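Local coordinates for uncharacterized protein (Bacteroides caccae, PDB 4R4K) that is of unknown function but adopts a cystatin-like fold, as a divergent member of the DUF4348 family, and holds polyethylene glycol chains in the crystal, at residues A[28-36]-A[114-122]; A[4-12]-A[83-91]. One frame throughout, in Å; residues are numbered along the deposited sequence. Where two conformers were deposited one is given.

Contact 1 (28-36 with 114-122) and contact 2 (4-12 with 83-91) join two loops to one five-stranded antiparallel sheet, the first at one of its two outer strands, 116-123, the second at the turn between strands 78-87 and 90-97. Their centres lie about 15 Å apart, and the N-terminal loop bridges them: Arg29 NH2 makes a salt bridge to Glu10 OE2 at 2.7 Å, and Glu10 N probably bonds to Gly114 O at 2.9 Å. Trp116 CZ2 also packs on Pro88 O at 3.3 Å. The side chain of Cys121 in contact 1 is about 7 Å from a bound polyethylene glycol chain, that of Phe83 in contact 2 about 13 Å.

Contact 1 (A[28-36]-A[114-122]); sequences TRIKFPLKT and GKWYVVDCY. With ACT (acetate ion), chain E.
Tyr117 lies between two basic side chains. In one of its two conformers, Lys31 CE lies over the centre of the ring and NZ sits 4.0 Å from the ring centroid, a cation-pi contact that may hold only part of the time; Arg29 CD packs off-centre on the opposite face. Thr28 O is near the edge, 3.7 Å from Tyr117 CE2. The Arg29 guanidinium carries Lys115 CB over one face, while acetate O meets NH2 in plane at the edge. Bending of the chain at chi2 (-54°) turns Arg29 back to the strand, where NH1 gives a bond of 2.9 Å to a lone pair of Trp116 O; Glu10 pairs with NH2. Between the backbones, Val118 N bonds to Arg29 O at 2.8 Å and Lys31 N to Val118 O at 2.9 Å, a single beta bridge. Farther along, Lys35 N reaches Val119 O, where the strand bulges against Glu107. Thr36 OG1 donates to the syn lone pair of Asp120 OD2 at 2.6 Å, and Thr36 N meets Asp120 OD1 from above the carboxylate plane at 2.9 Å. The loop thus occupies the outer edge of the sheet, and the buried Asp120 carboxylate, bonded at both oxygens, probably keeps its negative charge.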
ATOM      1  N   THR A  28      10.210  -9.045  -0.087  1.00 18.34           N
ATOM      2  CA  THR A  28      10.502  -9.945  -1.233  1.00 20.28           C
ATOM      3  C   THR A  28       9.354 -10.039  -2.223  1.00 20.74           C
ATOM      4  O   THR A  28       9.555 -10.488  -3.358  1.00 20.51           O
ATOM      5  CB  THR A  28      10.874 -11.401  -0.808  1.00 22.14           C
ATOM      6  OG1 THR A  28       9.744 -12.134  -0.315  1.00 20.84           O
ATOM      7  CG2 THR A  28      12.029 -11.432   0.193  1.00 24.84           C
ATOM      8  N   ARG A  29       8.144  -9.643  -1.803  1.00 19.11           N
ATOM      9  CA  ARG A  29       6.952  -9.754  -2.643  1.00 16.16           C
ATOM     10  C   ARG A  29       6.397  -8.432  -3.138  1.00 19.59           C
ATOM     11  O   ARG A  29       5.211  -8.306  -3.427  1.00 19.67           O
ATOM     12  CB  ARG A  29       5.886 -10.556  -1.924  1.00 17.66           C
ATOM     13  CG  ARG A  29       6.261 -11.990  -1.674  1.00 17.25           C
ATOM     14  CD  ARG A  29       6.686 -12.733  -2.941  1.00 18.59           C
ATOM     15  NE  ARG A  29       6.750 -14.159  -2.677  1.00 18.82           N
ATOM     16  CZ  ARG A  29       5.704 -14.980  -2.657  1.00 21.18           C
ATOM     17  NH1 ARG A  29       4.472 -14.565  -2.945  1.00 20.18           N
ATOM     18  NH2 ARG A  29       5.895 -16.244  -2.343  1.00 23.38           N
ATOM     19  N   ILE A  30       7.276  -7.454  -3.272  1.00 16.95           N
ATOM     20  CA  ILE A  30       6.916  -6.190  -3.865  1.00 20.08           C
ATOM     21  C   ILE A  30       7.854  -5.948  -5.036  1.00 21.27           C
ATOM     22  O   ILE A  30       9.070  -6.084  -4.885  1.00 23.41           O
ATOM     23  CB  ILE A  30       7.024  -5.036  -2.862  1.00 18.08           C
ATOM     24  CG1 ILE A  30       6.145  -5.331  -1.632  1.00 19.34           C
ATOM     25  CG2 ILE A  30       6.594  -3.751  -3.557  1.00 21.28           C
ATOM     26  CD1 ILE A  30       6.425  -4.461  -0.426  1.00 21.25           C
ATOM     27  N   LYS A  31       7.282  -5.650  -6.201  1.00 22.30           N
ATOM     28  CA  LYS A  31       8.083  -5.392  -7.400  0.50 23.13           C
ATOM     29  C   LYS A  31       8.398  -3.898  -7.535  1.00 21.35           C
ATOM     30  O   LYS A  31       7.609  -3.135  -8.065  1.00 20.87           O
ATOM     31  CB  LYS A  31       7.385  -5.935  -8.646  0.50 24.45           C
ATOM     32  CG  LYS A  31       7.396  -7.469  -8.708  0.50 27.41           C
ATOM     33  CD  LYS A  31       6.741  -8.012  -9.970  0.50 33.42           C
ATOM     34  CE  LYS A  31       7.157  -9.453 -10.299  0.50 38.75           C
ATOM     35  NZ  LYS A  31       8.536  -9.819  -9.856  0.50 37.50           N
ATOM     36  N   PHE A  32       9.559  -3.501  -7.023  1.00 24.36           N
ATOM     37  CA  PHE A  32      10.035  -2.135  -7.073  1.00 24.09           C
ATOM     38  C   PHE A  32      10.834  -1.902  -8.351  1.00 27.65           C
ATOM     39  O   PHE A  32      11.534  -2.806  -8.803  1.00 26.65           O
ATOM     40  CB  PHE A  32      10.948  -1.842  -5.873  1.00 24.51           C
ATOM     41  CG  PHE A  32      10.256  -1.920  -4.534  1.00 21.13           C
ATOM     42  CD1 PHE A  32       9.354  -0.936  -4.142  1.00 21.30           C
ATOM     43  CD2 PHE A  32      10.535  -2.964  -3.625  1.00 23.11           C
ATOM     44  CE1 PHE A  32       8.732  -0.995  -2.911  1.00 21.60           C
ATOM     45  CE2 PHE A  32       9.911  -3.021  -2.375  1.00 23.69           C
ATOM     46  CZ  PHE A  32       9.011  -2.041  -2.018  1.00 21.72           C
ATOM     47  N   PRO A  33      10.781  -0.674  -8.903  1.00 29.01           N
ATOM     48  CA  PRO A  33       9.974   0.452  -8.438  1.00 25.87           C
ATOM     49  C   PRO A  33       8.547   0.224  -8.842  1.00 26.19           C
ATOM     50  O   PRO A  33       8.278  -0.451  -9.837  1.00 23.92           O
ATOM     51  CB  PRO A  33      10.561   1.660  -9.185  1.00 27.94           C
ATOM     52  CG  PRO A  33      11.218   1.077 -10.385  1.00 31.56           C
ATOM     53  CD  PRO A  33      11.698  -0.288  -9.997  1.00 29.71           C
ATOM     54  N   LEU A  34       7.610   0.710  -8.038  1.00 23.58           N
ATOM     55  CA  LEU A  34       6.214   0.437  -8.317  1.00 21.02           C
ATOM     56  C   LEU A  34       5.780   1.121  -9.607  1.00 25.46           C
ATOM     57  O   LEU A  34       6.435   2.058 -10.086  1.00 25.88           O
ATOM     58  CB  LEU A  34       5.340   0.854  -7.138  1.00 23.62           C
ATOM     59  CG  LEU A  34       5.650   0.101  -5.840  1.00 26.04           C
ATOM     60  CD1 LEU A  34       4.844   0.698  -4.705  1.00 27.80           C
ATOM     61  CD2 LEU A  34       5.382  -1.387  -5.979  1.00 28.32           C
ATOM     62  N   LYS A  35       4.684   0.639 -10.173  1.00 26.09           N
ATOM     63  CA  LYS A  35       4.234   1.118 -11.476  1.00 30.52           C
ATOM     64  C   LYS A  35       3.973   2.626 -11.504  1.00 30.61           C
ATOM     65  O   LYS A  35       4.318   3.296 -12.480  1.00 30.25           O
ATOM     66  CB  LYS A  35       2.998   0.356 -11.944  1.00 33.13           C
ATOM     67  CG  LYS A  35       3.317  -1.037 -12.463  1.00 44.17           C
ATOM     68  CD  LYS A  35       2.195  -1.601 -13.320  1.00 54.79           C
ATOM     69  CE  LYS A  35       1.023  -2.074 -12.481  1.00 60.44           C
ATOM     70  NZ  LYS A  35      -0.085  -2.614 -13.323  1.00 67.02           N
ATOM     71  N   THR A  36       3.406   3.161 -10.433  1.00 28.14           N
ATOM     72  CA  THR A  36       3.090   4.588 -10.379  1.00 26.74           C
ATOM     73  C   THR A  36       4.060   5.286  -9.431  1.00 28.28           C
ATOM     74  O   THR A  36       4.130   4.962  -8.245  1.00 24.16           O
ATOM     75  CB  THR A  36       1.642   4.820  -9.923  1.00 29.24           C
ATOM     76  OG1 THR A  36       0.759   4.107 -10.789  1.00 32.31           O
ATOM     77  CG2 THR A  36       1.285   6.318  -9.943  1.00 28.95           C
ATOM     78  N   GLY A 114       3.508 -18.115 -10.340  1.00 22.52           N
ATOM     79  CA  GLY A 114       2.439 -18.531  -9.402  1.00 23.58           C
ATOM     80  C   GLY A 114       2.487 -17.814  -8.063  1.00 20.49           C
ATOM     81  O   GLY A 114       1.665 -18.069  -7.171  1.00 20.79           O
ATOM     82  N   LYS A 115       3.438 -16.896  -7.923  1.00 19.50           N
ATOM     83  CA  LYS A 115       3.579 -16.147  -6.672  1.00 19.58           C
ATOM     84  C   LYS A 115       2.860 -14.810  -6.777  1.00 19.28           C
ATOM     85  O   LYS A 115       2.834 -14.182  -7.823  1.00 19.01           O
ATOM     86  CB  LYS A 115       5.048 -15.917  -6.361  1.00 20.84           C
ATOM     87  CG  LYS A 115       5.841 -17.173  -6.071  1.00 25.16           C
ATOM     88  CD  LYS A 115       7.292 -16.829  -5.760  1.00 28.23           C
ATOM     89  CE  LYS A 115       8.102 -18.048  -5.383  1.00 30.76           C
ATOM     90  NZ  LYS A 115       9.514 -17.677  -5.113  1.00 30.12           N
ATOM     91  N   TRP A 116       2.305 -14.366  -5.657  1.00 18.67           N
ATOM     92  CA  TRP A 116       1.680 -13.052  -5.582  1.00 18.84           C
ATOM     93  C   TRP A 116       2.697 -11.970  -5.247  1.00 18.14           C
ATOM     94  O   TRP A 116       3.592 -12.177  -4.418  1.00 16.39           O
ATOM     95  CB  TRP A 116       0.579 -13.051  -4.537  1.00 17.23           C
ATOM     96  CG  TRP A 116      -0.632 -13.814  -4.953  1.00 16.27           C
ATOM     97  CD1 TRP A 116      -0.932 -15.099  -4.627  1.00 17.10           C
ATOM     98  CD2 TRP A 116      -1.736 -13.321  -5.711  1.00 18.26           C
ATOM     99  NE1 TRP A 116      -2.142 -15.443  -5.160  1.00 19.36           N
ATOM    100  CE2 TRP A 116      -2.668 -14.369  -5.822  1.00 18.07           C
ATOM    101  CE3 TRP A 116      -2.027 -12.100  -6.318  1.00 16.72           C
ATOM    102  CZ2 TRP A 116      -3.867 -14.241  -6.529  1.00 21.47           C
ATOM    103  CZ3 TRP A 116      -3.225 -11.963  -6.998  1.00 19.51           C
ATOM    104  CH2 TRP A 116      -4.135 -13.028  -7.099  1.00 19.55           C
ATOM    105  N   TYR A 117       2.537 -10.833  -5.903  1.00 18.44           N
ATOM    106  CA  TYR A 117       3.328  -9.649  -5.651  1.00 19.21           C
ATOM    107  C   TYR A 117       2.453  -8.410  -5.627  1.00 18.11           C
ATOM    108  O   TYR A 117       1.426  -8.335  -6.317  1.00 18.78           O
ATOM    109  CB  TYR A 117       4.346  -9.425  -6.758  1.00 19.74           C
ATOM    110  CG  TYR A 117       5.362 -10.481  -6.877  1.00 19.01           C
ATOM    111  CD1 TYR A 117       5.099 -11.594  -7.639  1.00 19.86           C
ATOM    112  CD2 TYR A 117       6.606 -10.380  -6.259  1.00 21.29           C
ATOM    113  CE1 TYR A 117       6.038 -12.576  -7.751  1.00 23.90           C
ATOM    114  CE2 TYR A 117       7.552 -11.374  -6.358  1.00 22.00           C
ATOM    115  CZ  TYR A 117       7.251 -12.464  -7.129  1.00 25.66           C
ATOM    116  OH  TYR A 117       8.153 -13.471  -7.236  1.00 30.71           O
ATOM    117  N   VAL A 118       2.915  -7.433  -4.861  1.00 18.36           N
ATOM    118  CA  VAL A 118       2.410  -6.073  -4.998  1.00 18.55           C
ATOM    119  C   VAL A 118       3.133  -5.439  -6.175  1.00 18.10           C
ATOM    120  O   VAL A 118       4.359  -5.477  -6.229  1.00 18.95           O
ATOM    121  CB  VAL A 118       2.649  -5.255  -3.729  1.00 17.32           C
ATOM    122  CG1 VAL A 118       2.343  -3.777  -3.987  1.00 18.79           C
ATOM    123  CG2 VAL A 118       1.779  -5.802  -2.618  1.00 18.00           C
ATOM    124  N   VAL A 119       2.364  -4.921  -7.128  1.00 18.12           N
ATOM    125  CA  VAL A 119       2.932  -4.242  -8.293  1.00 18.67           C
ATOM    126  C   VAL A 119       2.689  -2.743  -8.333  1.00 20.96           C
ATOM    127  O   VAL A 119       3.361  -2.031  -9.084  1.00 21.10           O
ATOM    128  CB  VAL A 119       2.462  -4.872  -9.613  1.00 21.06           C
ATOM    129  CG1 VAL A 119       2.907  -6.332  -9.694  1.00 24.62           C
ATOM    130  CG2 VAL A 119       0.960  -4.736  -9.800  1.00 21.14           C
ATOM    131  N   ASP A 120       1.742  -2.241  -7.535  1.00 19.74           N
ATOM    132  CA  ASP A 120       1.528  -0.815  -7.462  1.00 21.62           C
ATOM    133  C   ASP A 120       0.869  -0.465  -6.151  1.00 21.50           C
ATOM    134  O   ASP A 120       0.208  -1.311  -5.518  1.00 19.25           O
ATOM    135  CB  ASP A 120       0.692  -0.313  -8.634  1.00 23.51           C
ATOM    136  CG  ASP A 120       0.972   1.155  -8.976  1.00 26.30           C
ATOM    137  OD1 ASP A 120       1.856   1.805  -8.361  1.00 25.28           O
ATOM    138  OD2 ASP A 120       0.278   1.671  -9.879  1.00 27.72           O
ATOM    139  N   CYS A 121       1.063   0.771  -5.744  1.00 20.55           N
ATOM    140  CA  CYS A 121       0.469   1.251  -4.521  1.00 22.96           C
ATOM    141  C   CYS A 121       0.363   2.773  -4.566  1.00 23.48           C
ATOM    142  O   CYS A 121       1.269   3.456  -5.051  1.00 22.62           O
ATOM    143  CB  CYS A 121       1.297   0.819  -3.327  1.00 22.19           C
ATOM    144  SG  CYS A 121       0.747   1.469  -1.724  1.00 24.37           S
ATOM    145  N   TYR A 122      -0.786   3.261  -4.126  1.00 22.09           N
ATOM    146  CA  TYR A 122      -0.973   4.651  -3.773  1.00 21.17           C
ATOM    147  C   TYR A 122      -1.122   4.658  -2.268  1.00 19.41           C
ATOM    148  O   TYR A 122      -1.915   3.892  -1.713  1.00 18.57           O
ATOM    149  CB  TYR A 122      -2.234   5.255  -4.415  1.00 21.38           C
ATOM    150  CG  TYR A 122      -2.520   6.609  -3.815  1.00 21.72           C
ATOM    151  CD1 TYR A 122      -1.776   7.736  -4.208  1.00 27.18           C
ATOM    152  CD2 TYR A 122      -3.464   6.760  -2.806  1.00 22.45           C
ATOM    153  CE1 TYR A 122      -1.994   8.978  -3.630  1.00 25.97           C
ATOM    154  CE2 TYR A 122      -3.700   7.996  -2.217  1.00 24.11           C
ATOM    155  CZ  TYR A 122      -2.953   9.102  -2.626  1.00 25.18           C
ATOM    156  OH  TYR A 122      -3.162  10.329  -2.070  1.00 27.75           O
TER
HETATM  157  C   ACT E 201       9.655 -17.537  -0.997  1.00 46.73           C
HETATM  158  O   ACT E 201       8.467 -17.546  -1.353  1.00 36.71           O
HETATM  159  OXT ACT E 201      10.537 -18.043  -1.718  1.00 61.78           O
HETATM  160  CH3 ACT E 201      10.029 -16.916   0.316  1.00 48.15           C
HETATM  161  O   HOH W   1       5.681  -3.029 -10.152  1.00 22.51           O
HETATM  162  O   HOH W   2       2.206   5.529  -6.421  1.00 27.89           O

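Contact 2 (A[4-12]-A[83-91]); sequences EIAQSGEDF and FTLNEPVHK
Phe83 leads the second segment, its CZ 3.7 Å from Phe12 CE2 and near the plane of the Phe12 ring; the two rings come from opposite directions with perpendicular planes. Asn86 turns its amide toward the chain start, where ND2 lies beside CG of the poorly ordered Glu4, while its OD1 accepts from Lys91 NZ at 2.6 Å. Glu87 opens a type I turn that ends at His90, and its carbonyl O takes a second bond from Lys91 NZ, 2.9 Å long and from well above the carbonyl plane. Pro88 rests its ring against Glu4 N and Ala6 CA; its O, 3.5 Å from Ala6 CB, also accepts from a water that in turn accepts hydrogen bonds from Ala6 N and Lys91 NZ. Lys91 slides past Phe12, CD 3.6 Å from the ring centroid and over its face, before a bend at chi4 (-67°) tips NZ into this group of acceptors, with Glu4 O as a weak further partner at 3.2 Å. Replacing Phe12 by alanine would probably strip the Lys91 methylenes of their aromatic cover and leave a gap beside Phe83. Phe12 starts helix 12-21, capped by Asp11, and meets Trp116 and Phe108 edge-to-face, so the contact ties that helix start to the hairpin of strands 78-87 and 90-97 and to strands 104-110 and 116-123 alongside.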
ATOM      1  N   GLU A   4     -13.096 -15.746  -9.064  1.00 98.92           N
ATOM      2  CA  GLU A   4     -12.734 -15.242  -7.705  1.00 90.51           C
ATOM      3  C   GLU A   4     -11.484 -15.926  -7.130  1.00 77.34           C
ATOM      4  O   GLU A   4     -10.594 -15.228  -6.668  1.00 69.65           O
ATOM      5  CB  GLU A   4     -13.918 -15.418  -6.747  1.00 98.59           C
ATOM      6  CG  GLU A   4     -13.803 -14.723  -5.405  1.00 98.42           C
ATOM      7  CD  GLU A   4     -14.942 -15.094  -4.475  1.00 93.63           C
ATOM      8  OE1 GLU A   4     -15.846 -15.852  -4.904  1.00 81.15           O
ATOM      9  OE2 GLU A   4     -14.929 -14.626  -3.316  1.00 93.37           O
ATOM     10  N   ILE A   5     -11.425 -17.267  -7.156  1.00 64.66           N
ATOM     11  CA  ILE A   5     -10.283 -18.037  -6.625  1.00 53.62           C
ATOM     12  C   ILE A   5      -9.407 -18.719  -7.710  1.00 42.23           C
ATOM     13  O   ILE A   5      -9.893 -19.462  -8.592  1.00 35.89           O
ATOM     14  CB  ILE A   5     -10.729 -19.050  -5.543  1.00 62.03           C
ATOM     15  CG1 ILE A   5      -9.528 -19.590  -4.749  1.00 65.30           C
ATOM     16  CG2 ILE A   5     -11.508 -20.186  -6.175  1.00 65.18           C
ATOM     17  CD1 ILE A   5      -9.910 -20.383  -3.515  1.00 64.55           C
ATOM     18  N   ALA A   6      -8.104 -18.488  -7.603  1.00 35.69           N
ATOM     19  CA  ALA A   6      -7.139 -19.060  -8.531  1.00 39.71           C
ATOM     20  C   ALA A   6      -7.150 -20.592  -8.470  1.00 36.13           C
ATOM     21  O   ALA A   6      -7.263 -21.188  -7.395  1.00 36.01           O
ATOM     22  CB  ALA A   6      -5.742 -18.525  -8.230  1.00 43.78           C
ATOM     23  N   GLN A   7      -7.019 -21.217  -9.631  1.00 32.76           N
ATOM     24  CA  GLN A   7      -7.024 -22.682  -9.730  1.00 35.44           C
ATOM     25  C   GLN A   7      -5.601 -23.252  -9.679  1.00 26.99           C
ATOM     26  O   GLN A   7      -5.420 -24.458  -9.571  1.00 29.21           O
ATOM     27  CB  GLN A   7      -7.701 -23.136 -11.010  1.00 40.75           C
ATOM     28  CG  GLN A   7      -9.110 -22.571 -11.178  1.00 55.46           C
ATOM     29  CD  GLN A   7     -10.057 -23.096 -10.111  1.00 72.45           C
ATOM     30  OE1 GLN A   7     -10.106 -24.297  -9.854  1.00 84.27           O
ATOM     31  NE2 GLN A   7     -10.801 -22.194  -9.472  1.00 81.78           N
ATOM     32  N   SER A   8      -4.612 -22.372  -9.755  1.00 24.74           N
ATOM     33  CA  SER A   8      -3.212 -22.754  -9.640  1.00 25.54           C
ATOM     34  C   SER A   8      -2.376 -21.705  -8.926  1.00 24.22           C
ATOM     35  O   SER A   8      -2.751 -20.518  -8.773  1.00 25.89           O
ATOM     36  CB  SER A   8      -2.584 -23.037 -11.016  1.00 26.02           C
ATOM     37  OG  SER A   8      -2.611 -21.894 -11.824  1.00 26.71           O
ATOM     38  N   GLY A   9      -1.211 -22.154  -8.492  1.00 22.71           N
ATOM     39  CA  GLY A   9      -0.272 -21.293  -7.820  1.00 23.09           C
ATOM     40  C   GLY A   9      -0.707 -20.970  -6.402  1.00 26.86           C
ATOM     41  O   GLY A   9      -1.523 -21.673  -5.780  1.00 27.64           O
ATOM     42  N   GLU A  10      -0.135 -19.903  -5.867  1.00 21.31           N
ATOM     43  CA  GLU A  10      -0.391 -19.527  -4.475  1.00 21.36           C
ATOM     44  C   GLU A  10      -1.827 -19.089  -4.220  1.00 20.15           C
ATOM     45  O   GLU A  10      -2.381 -18.313  -4.974  1.00 19.38           O
ATOM     46  CB  GLU A  10       0.501 -18.357  -4.064  1.00 24.65           C
ATOM     47  CG  GLU A  10       1.903 -18.752  -3.702  1.00 24.45           C
ATOM     48  CD  GLU A  10       2.777 -17.583  -3.305  1.00 21.35           C
ATOM     49  OE1 GLU A  10       2.341 -16.402  -3.400  1.00 21.95           O
ATOM     50  OE2 GLU A  10       3.915 -17.909  -2.922  1.00 24.27           O
ATOM     51  N   ASP A  11      -2.399 -19.566  -3.122  1.00 19.39           N
ATOM     52  CA  ASP A  11      -3.696 -19.088  -2.625  1.00 22.61           C
ATOM     53  C   ASP A  11      -3.527 -17.644  -2.093  1.00 18.81           C
ATOM     54  O   ASP A  11      -2.632 -17.360  -1.281  1.00 20.28           O
ATOM     55  CB  ASP A  11      -4.198 -19.988  -1.503  1.00 23.72           C
ATOM     56  CG  ASP A  11      -5.491 -19.480  -0.900  1.00 27.77           C
ATOM     57  OD1 ASP A  11      -6.539 -19.654  -1.545  1.00 29.60           O
ATOM     58  OD2 ASP A  11      -5.468 -18.878   0.195  1.00 26.43           O
ATOM     59  N   PHE A  12      -4.374 -16.745  -2.546  1.00 20.29           N
ATOM     60  CA  PHE A  12      -4.209 -15.321  -2.174  1.00 21.17           C
ATOM     61  C   PHE A  12      -4.330 -15.045  -0.678  1.00 19.36           C
ATOM     62  O   PHE A  12      -3.482 -14.324  -0.106  1.00 19.64           O
ATOM     63  CB  PHE A  12      -5.199 -14.417  -2.895  1.00 20.86           C
ATOM     64  CG  PHE A  12      -5.033 -12.951  -2.543  1.00 19.33           C
ATOM     65  CD1 PHE A  12      -3.999 -12.235  -3.089  1.00 19.54           C
ATOM     66  CD2 PHE A  12      -5.851 -12.326  -1.617  1.00 19.92           C
ATOM     67  CE1 PHE A  12      -3.784 -10.915  -2.761  1.00 18.91           C
ATOM     68  CE2 PHE A  12      -5.663 -10.984  -1.287  1.00 20.51           C
ATOM     69  CZ  PHE A  12      -4.632 -10.271  -1.886  1.00 18.58           C
ATOM     70  N   PHE A  83     -11.714  -4.925  -1.185  1.00 19.47           N
ATOM     71  CA  PHE A  83     -11.161  -5.326  -2.474  1.00 21.31           C
ATOM     72  C   PHE A  83     -12.139  -4.845  -3.554  1.00 25.35           C
ATOM     73  O   PHE A  83     -13.269  -5.334  -3.674  1.00 26.94           O
ATOM     74  CB  PHE A  83     -10.897  -6.827  -2.543  1.00 22.84           C
ATOM     75  CG  PHE A  83      -9.681  -7.231  -1.791  1.00 22.27           C
ATOM     76  CD1 PHE A  83      -8.431  -7.131  -2.382  1.00 22.93           C
ATOM     77  CD2 PHE A  83      -9.769  -7.622  -0.468  1.00 21.99           C
ATOM     78  CE1 PHE A  83      -7.289  -7.463  -1.672  1.00 23.90           C
ATOM     79  CE2 PHE A  83      -8.625  -7.931   0.251  1.00 22.24           C
ATOM     80  CZ  PHE A  83      -7.389  -7.861  -0.361  1.00 22.79           C
ATOM     81  N   THR A  84     -11.707  -3.845  -4.309  1.00 21.41           N
ATOM     82  CA  THR A  84     -12.515  -3.277  -5.395  1.00 24.65           C
ATOM     83  C   THR A  84     -12.363  -4.069  -6.680  1.00 28.38           C
ATOM     84  O   THR A  84     -13.199  -3.970  -7.581  1.00 28.84           O
ATOM     85  CB  THR A  84     -12.107  -1.828  -5.663  1.00 24.15           C
ATOM     86  OG1 THR A  84     -10.679  -1.761  -5.860  1.00 24.26           O
ATOM     87  CG2 THR A  84     -12.514  -0.979  -4.488  1.00 26.41           C
ATOM     88  N   LEU A  85     -11.277  -4.820  -6.777  1.00 25.84           N
ATOM     89  CA  LEU A  85     -11.092  -5.811  -7.836  1.00 26.88           C
ATOM     90  C   LEU A  85     -10.693  -7.096  -7.157  1.00 27.08           C
ATOM     91  O   LEU A  85      -9.763  -7.123  -6.356  1.00 23.53           O
ATOM     92  CB  LEU A  85     -10.010  -5.368  -8.830  1.00 26.65           C
ATOM     93  CG  LEU A  85      -9.804  -6.321 -10.020  1.00 29.82           C
ATOM     94  CD1 LEU A  85     -10.981  -6.223 -10.971  1.00 34.65           C
ATOM     95  CD2 LEU A  85      -8.497  -6.040 -10.738  1.00 34.03           C
ATOM     96  N   ASN A  86     -11.391  -8.171  -7.477  1.00 24.79           N
ATOM     97  CA  ASN A  86     -11.120  -9.453  -6.866  1.00 29.70           C
ATOM     98  C   ASN A  86     -11.205 -10.572  -7.911  1.00 31.88           C
ATOM     99  O   ASN A  86     -12.172 -11.332  -7.961  1.00 39.83           O
ATOM    100  CB  ASN A  86     -12.091  -9.675  -5.711  1.00 30.68           C
ATOM    101  CG  ASN A  86     -11.787 -10.931  -4.915  1.00 39.87           C
ATOM    102  OD1 ASN A  86     -10.669 -11.450  -4.931  1.00 42.76           O
ATOM    103  ND2 ASN A  86     -12.799 -11.438  -4.227  1.00 47.26           N
ATOM    104  N   GLU A  87     -10.173 -10.650  -8.746  1.00 29.68           N
ATOM    105  CA  GLU A  87     -10.090 -11.648  -9.798  0.50 28.62           C
ATOM    106  C   GLU A  87      -9.045 -12.700  -9.432  1.00 28.69           C
ATOM    107  O   GLU A  87      -8.179 -12.468  -8.581  1.00 24.99           O
ATOM    108  CB  GLU A  87      -9.739 -10.992 -11.137  0.50 28.23           C
ATOM    109  CG  GLU A  87     -10.730  -9.879 -11.517  0.50 32.09           C
ATOM    110  CD  GLU A  87     -12.089 -10.423 -11.928  0.50 36.40           C
ATOM    111  OE1 GLU A  87     -12.156 -11.588 -12.387  0.50 36.40           O
ATOM    112  OE2 GLU A  87     -13.098  -9.691 -11.807  0.50 40.03           O
ATOM    113  N   PRO A  88      -9.120 -13.877 -10.073  1.00 32.20           N
ATOM    114  CA  PRO A  88      -8.187 -14.945  -9.724  1.00 28.25           C
ATOM    115  C   PRO A  88      -6.707 -14.566  -9.685  1.00 22.18           C
ATOM    116  O   PRO A  88      -5.994 -15.091  -8.846  1.00 27.06           O
ATOM    117  CB  PRO A  88      -8.455 -16.004 -10.807  1.00 34.96           C
ATOM    118  CG  PRO A  88      -9.907 -15.837 -11.103  1.00 34.40           C
ATOM    119  CD  PRO A  88     -10.158 -14.352 -11.015  1.00 35.12           C
ATOM    120  N   VAL A  89      -6.222 -13.741 -10.603  1.00 22.76           N
ATOM    121  CA  VAL A  89      -4.768 -13.416 -10.650  1.00 24.58           C
ATOM    122  C   VAL A  89      -4.479 -11.931 -10.478  1.00 20.52           C
ATOM    123  O   VAL A  89      -3.348 -11.481 -10.696  1.00 21.60           O
ATOM    124  CB  VAL A  89      -4.065 -13.884 -11.959  1.00 32.39           C
ATOM    125  CG1 VAL A  89      -4.175 -15.391 -12.128  1.00 39.90           C
ATOM    126  CG2 VAL A  89      -4.582 -13.136 -13.182  1.00 32.36           C
ATOM    127  N   HIS A  90      -5.489 -11.168 -10.071  1.00 21.59           N
ATOM    128  CA  HIS A  90      -5.385  -9.701 -10.032  1.00 20.62           C
ATOM    129  C   HIS A  90      -6.376  -9.173  -9.009  1.00 20.76           C
ATOM    130  O   HIS A  90      -7.595  -9.371  -9.134  1.00 23.11           O
ATOM    131  CB  HIS A  90      -5.687  -9.136 -11.426  1.00 26.06           C
ATOM    132  CG  HIS A  90      -5.373  -7.684 -11.596  1.00 31.13           C
ATOM    133  ND1 HIS A  90      -5.850  -6.947 -12.663  1.00 33.62           N
ATOM    134  CD2 HIS A  90      -4.657  -6.820 -10.832  1.00 30.23           C
ATOM    135  CE1 HIS A  90      -5.419  -5.702 -12.565  1.00 38.74           C
ATOM    136  NE2 HIS A  90      -4.696  -5.597 -11.459  1.00 34.86           N
ATOM    137  N   LYS A  91      -5.848  -8.515  -7.975  1.00 19.47           N
ATOM    138  CA  LYS A  91      -6.677  -7.950  -6.936  1.00 19.31           C
ATOM    139  C   LYS A  91      -6.267  -6.512  -6.637  1.00 17.12           C
ATOM    140  O   LYS A  91      -5.090  -6.163  -6.727  1.00 19.50           O
ATOM    141  CB  LYS A  91      -6.629  -8.820  -5.691  1.00 22.26           C
ATOM    142  CG  LYS A  91      -7.109 -10.251  -5.969  1.00 27.63           C
ATOM    143  CD  LYS A  91      -7.305 -11.044  -4.713  1.00 27.60           C
ATOM    144  CE  LYS A  91      -7.388 -12.532  -4.998  1.00 25.49           C
ATOM    145  NZ  LYS A  91      -8.614 -12.896  -5.759  1.00 25.68           N
TER
HETATM  146  O   HOH W   3      -7.562 -15.645  -6.206  1.00 34.09           O